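Local atomic coordinates of D-3-phosphoglycerate dehydrogenase (Sulfolobus tokodaii, PDB entry 2EKL), a protein that binds NAD and probably oxidises 3-phosphoglycerate in the first step of serine biosynthesis. Residues A[204-209]-A[233-238]; A[217-222]-A[240-245]; A[254-259]-A[278-283]. All blocks are in the same frame, centred on the assembly; numbering follows the deposited sequence.

Interaction 1: residues A[204-209]-A[233-238]; sequences VTVSKD and RAVAVN. With NAD (nicotinamide-adenine-dinucleotide), chain B.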
loop_
_atom_site.group_PDB
_atom_site.type_symbol
_atom_site.label_atom_id
_atom_site.label_comp_id
_atom_site.label_asym_id
_atom_site.label_seq_id
_atom_site.Cartn_x
_atom_site.Cartn_y
_atom_site.Cartn_z
ATOM N N VAL A 204 7.957 17.548 0.962
ATOM C CA VAL A 204 8.433 18.898 1.241
ATOM C C VAL A 204 7.343 19.915 1.540
ATOM O O VAL A 204 6.177 19.725 1.194
ATOM C CB VAL A 204 9.240 19.449 0.045
ATOM C CG1 VAL A 204 10.437 18.558 -0.236
ATOM C CG2 VAL A 204 8.339 19.545 -1.188
ATOM N N THR A 205 7.749 20.996 2.199
ATOM C CA THR A 205 6.862 22.106 2.507
ATOM C C THR A 205 7.365 23.236 1.620
ATOM O O THR A 205 8.483 23.722 1.795
ATOM C CB THR A 205 6.976 22.554 3.972
ATOM O OG1 THR A 205 8.356 22.761 4.299
ATOM C CG2 THR A 205 6.368 21.515 4.899
ATOM N N VAL A 206 6.549 23.632 0.653
ATOM C CA VAL A 206 6.918 24.697 -0.266
ATOM C C VAL A 206 5.748 25.652 -0.447
ATOM O O VAL A 206 4.601 25.297 -0.173
ATOM C CB VAL A 206 7.315 24.129 -1.646
ATOM C CG1 VAL A 206 8.587 23.302 -1.523
ATOM C CG2 VAL A 206 6.186 23.273 -2.199
ATOM N N SER A 207 6.043 26.865 -0.903
ATOM C CA SER A 207 5.007 27.866 -1.122
ATOM C C SER A 207 4.360 27.672 -2.491
ATOM O O SER A 207 4.855 26.909 -3.321
ATOM C CB SER A 207 5.603 29.271 -1.018
ATOM O OG SER A 207 6.649 29.451 -1.955
ATOM N N LYS A 208 3.253 28.369 -2.722
ATOM C CA LYS A 208 2.525 28.271 -3.982
ATOM C C LYS A 208 3.222 28.960 -5.152
ATOM O O LYS A 208 3.118 28.507 -6.293
ATOM C CB LYS A 208 1.121 28.861 -3.822
ATOM C CG LYS A 208 0.330 28.932 -5.121
ATOM C CD LYS A 208 -0.957 29.724 -4.950
ATOM C CE LYS A 208 -1.697 29.862 -6.273
ATOM N NZ LYS A 208 -2.929 30.688 -6.143
ATOM N N ASP A 209 3.930 30.051 -4.874
ATOM C CA ASP A 209 4.614 30.802 -5.924
ATOM C C ASP A 209 6.073 30.415 -6.142
ATOM O O ASP A 209 6.773 31.044 -6.937
ATOM C CB ASP A 209 4.522 32.302 -5.634
ATOM C CG ASP A 209 3.092 32.803 -5.614
ATOM O OD1 ASP A 209 2.408 32.688 -6.653
ATOM O OD2 ASP A 209 2.651 33.309 -4.561
ATOM N N ARG A 233 2.957 18.383 -1.879
ATOM C CA ARG A 233 2.324 19.458 -2.640
ATOM C C ARG A 233 2.546 19.275 -4.138
ATOM O O ARG A 233 3.647 18.942 -4.578
ATOM C CB ARG A 233 2.871 20.826 -2.225
ATOM C CG ARG A 233 2.319 21.355 -0.914
ATOM C CD ARG A 233 2.371 22.873 -0.901
ATOM N NE ARG A 233 1.791 23.441 0.311
ATOM C CZ ARG A 233 1.613 24.743 0.509
ATOM N NH1 ARG A 233 1.969 25.612 -0.430
ATOM N NH2 ARG A 233 1.084 25.179 1.646
ATOM N N ALA A 234 1.500 19.507 -4.919
ATOM C CA ALA A 234 1.592 19.361 -6.364
ATOM C C ALA A 234 2.621 20.316 -6.968
ATOM O O ALA A 234 3.381 19.931 -7.854
ATOM C CB ALA A 234 0.221 19.593 -7.003
ATOM N N VAL A 235 2.654 21.554 -6.479
ATOM C CA VAL A 235 3.584 22.555 -7.004
ATOM C C VAL A 235 5.065 22.203 -6.854
ATOM O O VAL A 235 5.919 22.847 -7.466
ATOM C CB VAL A 235 3.339 23.951 -6.364
ATOM C CG1 VAL A 235 1.915 24.403 -6.638
ATOM C CG2 VAL A 235 3.609 23.905 -4.872
ATOM N N ALA A 236 5.370 21.190 -6.048
ATOM C CA ALA A 236 6.755 20.772 -5.859
ATOM C C ALA A 236 7.261 20.105 -7.136
ATOM O O ALA A 236 8.465 19.932 -7.325
ATOM C CB ALA A 236 6.858 19.799 -4.685
ATOM N N VAL A 237 6.330 19.751 -8.017
ATOM C CA VAL A 237 6.666 19.090 -9.275
ATOM C C VAL A 237 6.214 19.868 -10.506
ATOM O O VAL A 237 5.109 20.408 -10.539
ATOM C CB VAL A 237 6.016 17.690 -9.351
ATOM C CG1 VAL A 237 6.325 17.035 -10.697
ATOM C CG2 VAL A 237 6.520 16.826 -8.211
ATOM N N ASN A 238 7.079 19.920 -11.514
ATOM C CA ASN A 238 6.746 20.588 -12.769
ATOM C C ASN A 238 5.867 19.574 -13.502
ATOM O O ASN A 238 6.371 18.597 -14.057
ATOM C CB ASN A 238 8.018 20.860 -13.581
ATOM C CG ASN A 238 7.736 21.574 -14.891
ATOM O OD1 ASN A 238 6.693 21.371 -15.512
ATOM N ND2 ASN A 238 8.679 22.401 -15.329
HETATM P PA NAD B . 7.674 19.034 7.849
HETATM O O1A NAD B . 7.835 18.208 9.059
HETATM O O2A NAD B . 7.712 20.540 8.046
HETATM O O5B NAD B . 8.800 18.559 6.812
HETATM C C5B NAD B . 8.918 19.217 5.560
HETATM C C4B NAD B . 10.507 19.036 5.170
HETATM O O4B NAD B . 10.725 19.293 3.773
HETATM C C3B NAD B . 11.401 19.924 6.099
HETATM O O3B NAD B . 12.423 19.160 6.736
HETATM C C2B NAD B . 11.863 21.027 5.139
HETATM O O2B NAD B . 13.061 21.701 5.440
HETATM C C1B NAD B . 11.840 20.240 3.880
HETATM N N9A NAD B . 11.937 21.076 2.642
HETATM C C8A NAD B . 11.326 22.276 2.306
HETATM N N7A NAD B . 11.724 22.657 1.070
HETATM C C5A NAD B . 12.580 21.721 0.599
HETATM C C6A NAD B . 13.338 21.538 -0.624
HETATM N N6A NAD B . 13.274 22.424 -1.605
HETATM N N1A NAD B . 14.176 20.383 -0.784
HETATM C C2A NAD B . 14.289 19.390 0.242
HETATM N N3A NAD B . 13.552 19.564 1.437
HETATM C C4A NAD B . 12.722 20.706 1.600
HETATM O O3 NAD B . 6.254 18.710 7.161
HETATM P PN NAD B . 5.405 17.338 7.127
HETATM O O1N NAD B . 6.319 16.185 7.107
HETATM O O2N NAD B . 4.497 17.431 8.307
HETATM O O5D NAD B . 4.608 17.609 5.794
HETATM C C5D NAD B . 5.233 17.376 4.550
HETATM C C4D NAD B . 4.317 17.727 3.395
HETATM O O4D NAD B . 3.168 16.901 3.360
HETATM C C3D NAD B . 3.759 19.179 3.371
HETATM O O3D NAD B . 3.793 19.722 2.042
HETATM C C2D NAD B . 2.397 19.035 3.945
HETATM O O2D NAD B . 1.590 20.177 3.733
HETATM C C1D NAD B . 2.029 17.740 3.275
HETATM N N1N NAD B . 0.882 16.967 3.829
HETATM C C2N NAD B . -0.078 16.440 2.909
HETATM C C3N NAD B . -1.184 15.696 3.417
HETATM C C7N NAD B . -2.179 15.143 2.470
HETATM O O7N NAD B . -3.458 15.109 2.879
HETATM N N7N NAD B . -1.889 14.687 1.260
HETATM C C4N NAD B . -1.286 15.506 4.889
HETATM C C5N NAD B . -0.304 16.048 5.812
HETATM C C6N NAD B . 0.792 16.787 5.264
#
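Val-206 packs against both Arg-233 and Val-235, and its backbone carbonyl lies over one face of the Arg-233 guanidinium. The two loops follow neighbouring parallel strands, 199-202 and 226-230, of the NAD-binding Rossmann-type domain, so this is a meeting of strand-to-helix turns beside the cofactor. Although Val-206 O comes within 2.7 Å of Arg-233 NH1, the approach is over the flat group and the angle is too poor for a hydrogen bond. The guanidinium takes its salt bridge elsewhere, from NH2 to Asp-80. The extended run of the arginine from CG to NE carries it past Val-206, whose CG2 lies 4.0 Å from Arg-233 CD. The same methyl reaches Val-235 CG2 at 3.8 Å, and that valine also covers the carbonyl of Ser-207, a buried oxygen with no polar partner in the model.

Nearer the cofactor, Val-204 is shared by protein and dinucleotide. Chi1 at -60° puts its CG2 between the backbone N and the carbonyl carbon, against Ala-236 CB at 3.8 Å, and leaves CG1 to meet the adenine, 3.6 Å from NAD C4A. Its carbonyl is used as well, for NAD O3D of the nicotinamide ribose donates a short 2.5 Å hydrogen bond to Val-204 O, and Arg-233 CG flanks that hydroxyl. Behind this shell, residues 234-236 form a 3-10 turn, with Arg-233 O held by Asn-230 ND2. Asn-238 is the N-cap of the following helix, 239-247: its OD1 caps Ala-241 N while ND2 bonds to Asp-215 OD1.

Interaction 2: residues A[217-222]-A[240-245]; sequences PQFELM and KALLDY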
loop_
_atom_site.group_PDB
_atom_site.type_symbol
_atom_site.label_atom_id
_atom_site.label_comp_id
_atom_site.label_asym_id
_atom_site.label_seq_id
_atom_site.Cartn_x
_atom_site.Cartn_y
_atom_site.Cartn_z
ATOM N N PRO A 217 15.821 19.644 -15.093
ATOM C CA PRO A 217 17.150 19.094 -14.797
ATOM C C PRO A 217 17.084 17.863 -13.895
ATOM O O PRO A 217 17.826 16.898 -14.086
ATOM C CB PRO A 217 17.867 20.261 -14.127
ATOM C CG PRO A 217 17.202 21.467 -14.738
ATOM C CD PRO A 217 15.746 21.063 -14.710
ATOM N N GLN A 218 16.189 17.908 -12.913
ATOM C CA GLN A 218 16.023 16.805 -11.973
ATOM C C GLN A 218 15.463 15.569 -12.671
ATOM O O GLN A 218 15.905 14.453 -12.410
ATOM C CB GLN A 218 15.098 17.221 -10.822
ATOM C CG GLN A 218 15.663 18.312 -9.902
ATOM C CD GLN A 218 15.798 19.665 -10.586
ATOM O OE1 GLN A 218 14.868 20.141 -11.236
ATOM N NE2 GLN A 218 16.955 20.295 -10.429
ATOM N N PHE A 219 14.488 15.764 -13.553
ATOM C CA PHE A 219 13.908 14.644 -14.289
ATOM C C PHE A 219 14.976 13.980 -15.157
ATOM O O PHE A 219 15.000 12.761 -15.308
ATOM C CB PHE A 219 12.755 15.123 -15.181
ATOM C CG PHE A 219 11.419 15.149 -14.492
ATOM C CD1 PHE A 219 10.757 13.963 -14.181
ATOM C CD2 PHE A 219 10.826 16.356 -14.142
ATOM C CE1 PHE A 219 9.526 13.978 -13.531
ATOM C CE2 PHE A 219 9.590 16.385 -13.487
ATOM C CZ PHE A 219 8.940 15.192 -13.182
ATOM N N GLU A 220 15.860 14.789 -15.732
ATOM C CA GLU A 220 16.913 14.256 -16.587
ATOM C C GLU A 220 17.906 13.414 -15.783
ATOM O O GLU A 220 18.427 12.413 -16.276
ATOM C CB GLU A 220 17.643 15.405 -17.291
ATOM C CG GLU A 220 18.540 14.978 -18.445
ATOM C CD GLU A 220 17.796 14.187 -19.512
ATOM O OE1 GLU A 220 16.681 14.597 -19.897
ATOM O OE2 GLU A 220 18.329 13.154 -19.970
ATOM N N LEU A 221 18.160 13.821 -14.544
ATOM C CA LEU A 221 19.091 13.112 -13.671
ATOM C C LEU A 221 18.551 11.774 -13.175
ATOM O O LEU A 221 19.317 10.885 -12.815
ATOM C CB LEU A 221 19.435 13.977 -12.455
ATOM C CG LEU A 221 20.479 15.086 -12.612
ATOM C CD1 LEU A 221 20.377 16.056 -11.442
ATOM C CD2 LEU A 221 21.871 14.466 -12.687
ATOM N N MET A 222 17.231 11.636 -13.160
ATOM C CA MET A 222 16.605 10.418 -12.664
ATOM C C MET A 222 16.970 9.133 -13.389
ATOM O O MET A 222 17.396 9.144 -14.548
ATOM C CB MET A 222 15.085 10.574 -12.670
ATOM C CG MET A 222 14.565 11.588 -11.678
ATOM S SD MET A 222 12.789 11.758 -11.849
ATOM C CE MET A 222 12.499 13.264 -10.938
ATOM N N LYS A 240 4.185 19.739 -16.318
ATOM C CA LYS A 240 4.393 19.629 -17.750
ATOM C C LYS A 240 5.647 18.805 -18.038
ATOM O O LYS A 240 5.667 18.002 -18.968
ATOM C CB LYS A 240 4.474 21.026 -18.365
ATOM C CG LYS A 240 3.150 21.775 -18.245
ATOM C CD LYS A 240 3.258 23.239 -18.663
ATOM C CE LYS A 240 1.907 23.928 -18.546
ATOM N NZ LYS A 240 1.975 25.364 -18.929
ATOM N N ALA A 241 6.683 18.989 -17.228
ATOM C CA ALA A 241 7.909 18.222 -17.403
ATOM C C ALA A 241 7.582 16.758 -17.100
ATOM O O ALA A 241 8.053 15.850 -17.784
ATOM C CB ALA A 241 8.994 18.732 -16.452
ATOM N N LEU A 242 6.767 16.537 -16.071
ATOM C CA LEU A 242 6.373 15.184 -15.687
ATOM C C LEU A 242 5.684 14.467 -16.843
ATOM O O LEU A 242 6.033 13.342 -17.186
ATOM C CB LEU A 242 5.425 15.226 -14.482
ATOM C CG LEU A 242 4.829 13.884 -14.041
ATOM C CD1 LEU A 242 5.930 12.954 -13.536
ATOM C CD2 LEU A 242 3.794 14.138 -12.948
ATOM N N LEU A 243 4.695 15.121 -17.444
ATOM C CA LEU A 243 3.972 14.524 -18.558
ATOM C C LEU A 243 4.943 14.190 -19.687
ATOM O O LEU A 243 4.846 13.140 -20.321
ATOM C CB LEU A 243 2.890 15.490 -19.058
ATOM C CG LEU A 243 2.067 15.043 -20.272
ATOM C CD1 LEU A 243 1.347 13.738 -19.973
ATOM C CD2 LEU A 243 1.065 16.130 -20.623
ATOM N N ASP A 244 5.887 15.093 -19.924
ATOM C CA ASP A 244 6.895 14.918 -20.961
ATOM C C ASP A 244 7.676 13.629 -20.718
ATOM O O ASP A 244 7.813 12.786 -21.611
ATOM C CB ASP A 244 7.844 16.124 -20.951
ATOM C CG ASP A 244 8.811 16.129 -22.121
ATOM O OD1 ASP A 244 8.785 15.179 -22.932
ATOM O OD2 ASP A 244 9.600 17.094 -22.228
ATOM N N TYR A 245 8.180 13.471 -19.498
ATOM C CA TYR A 245 8.960 12.294 -19.151
ATOM C C TYR A 245 8.158 11.003 -19.021
ATOM O O TYR A 245 8.719 9.913 -19.127
ATOM C CB TYR A 245 9.773 12.577 -17.887
ATOM C CG TYR A 245 11.008 13.394 -18.187
ATOM C CD1 TYR A 245 12.195 12.775 -18.588
ATOM C CD2 TYR A 245 10.977 14.785 -18.135
ATOM C CE1 TYR A 245 13.320 13.528 -18.933
ATOM C CE2 TYR A 245 12.097 15.549 -18.480
ATOM C CZ TYR A 245 13.262 14.910 -18.877
ATOM O OH TYR A 245 14.369 15.654 -19.211
#
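Phe-219 lays its CB over the face of the Tyr-245 ring in a CH-pi contact, 3.5 Å from CB to the ring centroid. The two rings are nearly parallel, at 10°, but displaced until their centroids are 5.2 Å apart, leaving little face-to-face area. Beyond the tyrosine the phenyl ring runs on to the surface of helix 240-245. The methyl of Ala-241 meets it, with CB 3.8 Å from Phe-219 CD2, and Leu-242 CD1 lies 3.7 Å from Phe-219 CE1.

On the outer side of the contact, where Glu-220 is exposed, Tyr-245 OH donates a 2.6 Å hydrogen bond to Glu-220 OE1, on the anti side of the carboxylate and 21° out of its plane. Glu-220 gets there by a bend at chi2, which folds its side chain back across the end of the Tyr-245 ring. Lys-248 makes a cation-pi contact with the same ring.

The axes of the two segments approach to 10.4 Å and cross at -27°, a near-parallel pairing of successive helices on one side of the Rossmann sheet. Leu-221 continues outward onto Leu-194 of helix 190-196, Leu-243 leans on helix 267-274, and Leu-242 rests on Tyr-254 of strand 251-256.

Interaction 3: residues A[254-259]-A[278-283]; sequences YATDVF and VIVTTH. With NAD (nicotinamide-adenine-dinucleotide), chain B.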
loop_
_atom_site.group_PDB
_atom_site.type_symbol
_atom_site.label_atom_id
_atom_site.label_comp_id
_atom_site.label_asym_id
_atom_site.label_seq_id
_atom_site.Cartn_x
_atom_site.Cartn_y
_atom_site.Cartn_z
ATOM N N TYR A 254 3.683 7.724 -11.670
ATOM C CA TYR A 254 3.606 8.877 -10.786
ATOM C C TYR A 254 2.377 8.599 -9.924
ATOM O O TYR A 254 1.260 8.482 -10.440
ATOM C CB TYR A 254 3.404 10.180 -11.570
ATOM C CG TYR A 254 3.306 11.420 -10.694
ATOM C CD1 TYR A 254 4.400 11.859 -9.941
ATOM C CD2 TYR A 254 2.126 12.160 -10.627
ATOM C CE1 TYR A 254 4.316 13.006 -9.146
ATOM C CE2 TYR A 254 2.032 13.306 -9.838
ATOM C CZ TYR A 254 3.130 13.723 -9.101
ATOM O OH TYR A 254 3.038 14.860 -8.331
ATOM N N ALA A 255 2.587 8.451 -8.620
ATOM C CA ALA A 255 1.490 8.181 -7.690
ATOM C C ALA A 255 1.356 9.393 -6.789
ATOM O O ALA A 255 2.299 9.752 -6.089
ATOM C CB ALA A 255 1.799 6.934 -6.865
ATOM N N THR A 256 0.182 10.014 -6.777
ATOM C CA THR A 256 0.012 11.222 -5.988
ATOM C C THR A 256 -1.342 11.362 -5.306
ATOM O O THR A 256 -2.349 10.838 -5.779
ATOM C CB THR A 256 0.240 12.456 -6.889
ATOM O OG1 THR A 256 0.189 13.649 -6.106
ATOM C CG2 THR A 256 -0.837 12.526 -7.975
ATOM N N ASP A 257 -1.346 12.071 -4.178
ATOM C CA ASP A 257 -2.572 12.335 -3.440
ATOM C C ASP A 257 -2.919 13.809 -3.672
ATOM O O ASP A 257 -3.950 14.296 -3.213
ATOM C CB ASP A 257 -2.358 12.081 -1.943
ATOM C CG ASP A 257 -3.625 12.278 -1.128
ATOM O OD1 ASP A 257 -4.670 11.693 -1.493
ATOM O OD2 ASP A 257 -3.577 13.009 -0.114
ATOM N N VAL A 258 -2.044 14.509 -4.389
ATOM C CA VAL A 258 -2.246 15.930 -4.667
ATOM C C VAL A 258 -2.104 16.283 -6.150
ATOM O O VAL A 258 -1.198 15.805 -6.840
ATOM C CB VAL A 258 -1.250 16.790 -3.852
ATOM C CG1 VAL A 258 -1.490 16.589 -2.362
ATOM C CG2 VAL A 258 0.181 16.419 -4.219
ATOM N N PHE A 259 -3.011 17.122 -6.640
ATOM C CA PHE A 259 -2.984 17.541 -8.035
ATOM C C PHE A 259 -2.983 19.065 -8.095
ATOM O O PHE A 259 -3.530 19.730 -7.217
ATOM C CB PHE A 259 -4.200 16.985 -8.785
ATOM C CG PHE A 259 -3.844 16.216 -10.030
ATOM C CD1 PHE A 259 -3.114 15.034 -9.950
ATOM C CD2 PHE A 259 -4.238 16.676 -11.286
ATOM C CE1 PHE A 259 -2.777 14.321 -11.101
ATOM C CE2 PHE A 259 -3.908 15.970 -12.440
ATOM C CZ PHE A 259 -3.176 14.791 -12.349
ATOM N N VAL A 278 -0.279 7.125 -14.351
ATOM C CA VAL A 278 -0.567 8.070 -13.284
ATOM C C VAL A 278 -1.621 7.501 -12.336
ATOM O O VAL A 278 -2.701 7.081 -12.763
ATOM C CB VAL A 278 -1.043 9.427 -13.859
ATOM C CG1 VAL A 278 -1.489 10.352 -12.731
ATOM C CG2 VAL A 278 0.099 10.068 -14.649
ATOM N N ILE A 279 -1.274 7.474 -11.050
ATOM C CA ILE A 279 -2.150 6.966 -9.990
ATOM C C ILE A 279 -2.499 8.150 -9.093
ATOM O O ILE A 279 -1.608 8.845 -8.606
ATOM C CB ILE A 279 -1.434 5.877 -9.136
ATOM C CG1 ILE A 279 -1.193 4.613 -9.970
ATOM C CG2 ILE A 279 -2.277 5.532 -7.916
ATOM C CD1 ILE A 279 -0.076 4.728 -10.989
ATOM N N VAL A 280 -3.789 8.372 -8.862
ATOM C CA VAL A 280 -4.210 9.511 -8.059
ATOM C C VAL A 280 -5.280 9.232 -7.009
ATOM O O VAL A 280 -6.276 8.564 -7.284
ATOM C CB VAL A 280 -4.782 10.646 -8.968
ATOM C CG1 VAL A 280 -5.053 11.897 -8.131
ATOM C CG2 VAL A 280 -3.826 10.951 -10.113
ATOM N N THR A 281 -5.065 9.739 -5.798
ATOM C CA THR A 281 -6.075 9.627 -4.758
ATOM C C THR A 281 -6.554 11.064 -4.571
ATOM O O THR A 281 -5.822 12.018 -4.853
ATOM C CB THR A 281 -5.538 9.016 -3.441
ATOM O OG1 THR A 281 -4.256 9.565 -3.123
ATOM C CG2 THR A 281 -5.424 7.492 -3.586
ATOM N N THR A 282 -7.787 11.216 -4.108
ATOM C CA THR A 282 -8.408 12.526 -3.972
ATOM C C THR A 282 -8.068 13.370 -2.742
ATOM O O THR A 282 -8.958 13.892 -2.067
ATOM C CB THR A 282 -9.937 12.357 -4.088
ATOM O OG1 THR A 282 -10.391 11.434 -3.095
ATOM C CG2 THR A 282 -10.298 11.789 -5.457
ATOM N N HIS A 283 -6.773 13.526 -2.476
ATOM C CA HIS A 283 -6.296 14.319 -1.344
ATOM C C HIS A 283 -6.867 13.799 -0.031
ATOM O O HIS A 283 -7.431 14.555 0.768
ATOM C CB HIS A 283 -6.662 15.795 -1.549
ATOM C CG HIS A 283 -5.681 16.748 -0.943
ATOM N ND1 HIS A 283 -5.256 17.888 -1.591
ATOM C CD2 HIS A 283 -5.034 16.727 0.246
ATOM C CE1 HIS A 283 -4.388 18.527 -0.827
ATOM N NE2 HIS A 283 -4.235 17.844 0.293
HETATM P PA NAD B . 7.674 19.034 7.849
HETATM O O1A NAD B . 7.835 18.208 9.059
HETATM O O2A NAD B . 7.712 20.540 8.046
HETATM O O5B NAD B . 8.800 18.559 6.812
HETATM C C5B NAD B . 8.918 19.217 5.560
HETATM C C4B NAD B . 10.507 19.036 5.170
HETATM O O4B NAD B . 10.725 19.293 3.773
HETATM C C3B NAD B . 11.401 19.924 6.099
HETATM O O3B NAD B . 12.423 19.160 6.736
HETATM C C2B NAD B . 11.863 21.027 5.139
HETATM O O2B NAD B . 13.061 21.701 5.440
HETATM C C1B NAD B . 11.840 20.240 3.880
HETATM N N9A NAD B . 11.937 21.076 2.642
HETATM C C8A NAD B . 11.326 22.276 2.306
HETATM N N7A NAD B . 11.724 22.657 1.070
HETATM C C5A NAD B . 12.580 21.721 0.599
HETATM C C6A NAD B . 13.338 21.538 -0.624
HETATM N N6A NAD B . 13.274 22.424 -1.605
HETATM N N1A NAD B . 14.176 20.383 -0.784
HETATM C C2A NAD B . 14.289 19.390 0.242
HETATM N N3A NAD B . 13.552 19.564 1.437
HETATM C C4A NAD B . 12.722 20.706 1.600
HETATM O O3 NAD B . 6.254 18.710 7.161
HETATM P PN NAD B . 5.405 17.338 7.127
HETATM O O1N NAD B . 6.319 16.185 7.107
HETATM O O2N NAD B . 4.497 17.431 8.307
HETATM O O5D NAD B . 4.608 17.609 5.794
HETATM C C5D NAD B . 5.233 17.376 4.550
HETATM C C4D NAD B . 4.317 17.727 3.395
HETATM O O4D NAD B . 3.168 16.901 3.360
HETATM C C3D NAD B . 3.759 19.179 3.371
HETATM O O3D NAD B . 3.793 19.722 2.042
HETATM C C2D NAD B . 2.397 19.035 3.945
HETATM O O2D NAD B . 1.590 20.177 3.733
HETATM C C1D NAD B . 2.029 17.740 3.275
HETATM N N1N NAD B . 0.882 16.967 3.829
HETATM C C2N NAD B . -0.078 16.440 2.909
HETATM C C3N NAD B . -1.184 15.696 3.417
HETATM C C7N NAD B . -2.179 15.143 2.470
HETATM O O7N NAD B . -3.458 15.109 2.879
HETATM N N7N NAD B . -1.889 14.687 1.260
HETATM C C4N NAD B . -1.286 15.506 4.889
HETATM C C5N NAD B . -0.304 16.048 5.812
HETATM C C6N NAD B . 0.792 16.787 5.264
#
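Thr-256 and Val-280 run alongside each other on adjacent parallel strands, 4.0 Å between their CG2 methyls, with the edge of this Rossmann sheet zipped tightly beneath them. Ile-279 is gripped twice: its N donates to Tyr-254 O, nearly straight at 176°, and its O accepts from Thr-256 N at 2.8 Å. Thr-281 N then bonds to Thr-256 O. Strand 251-256, helix 267-274 and strand 278-280 form a beta-alpha-beta unit, and Phe-259 packs between the last strand and the helix, with CE1 3.7 Å from Val-280 CG2. On the other face Ala-255 sits beside Ile-279, which also packs on Met-124 of the second subunit.

Past the strand ends the contact is looser, and at His-283 partly open to solvent. His-283 is touched over one ring face by Val-258 CG1, 4.0 Å from the ring centroid, while its ND1 is hydrogen-bonded to Glu-262. Its edge faces the cofactor, CD2 being 3.5 Å from NAD O7N.

Between these regions Asp-257, with CG anti to the backbone N (chi1 -177°), sends its carboxylate toward the nicotinamide. OD1 accepts from Thr-281 OG1 at 2.7 Å and from Ile-284 N; OD2 accepts from Gly-285 N and, at 2.7 Å, from NAD N7N. Four donors hold the carboxylate and would probably stabilise its negative charge. With an alanine in place of Asp-257, the carboxamide would probably lose this acceptor and be freer to turn, while the Thr-281 hydroxyl would be left without its mate. The bond donated by N7N is consistent with a role in setting the orientation of the nicotinamide carboxamide.

All three interactions belong to the NAD-binding domain and its seven-stranded parallel sheet, with centres 14 to 17 Å apart. Along the chain the segments of interactions 1 and 2 alternate, since each pairs the turn or helix after strand 199-202 with the one after strand 226-230; interaction 3 follows, joining strands 251-256 and 278-280. Val-237 on Phe-219 links interactions 1 and 2, Ala-234 on Phe-259 links 1 and 3, and Leu-242 on Tyr-254 links 2 and 3. Interactions 1 and 3 reach the cofactor, whereas the Phe-219 side chain of interaction 2 lies about 14 Å from NAD. This is consistent with a Rossmann-type domain, where loops at the strand ends meet NAD and helices pack behind them.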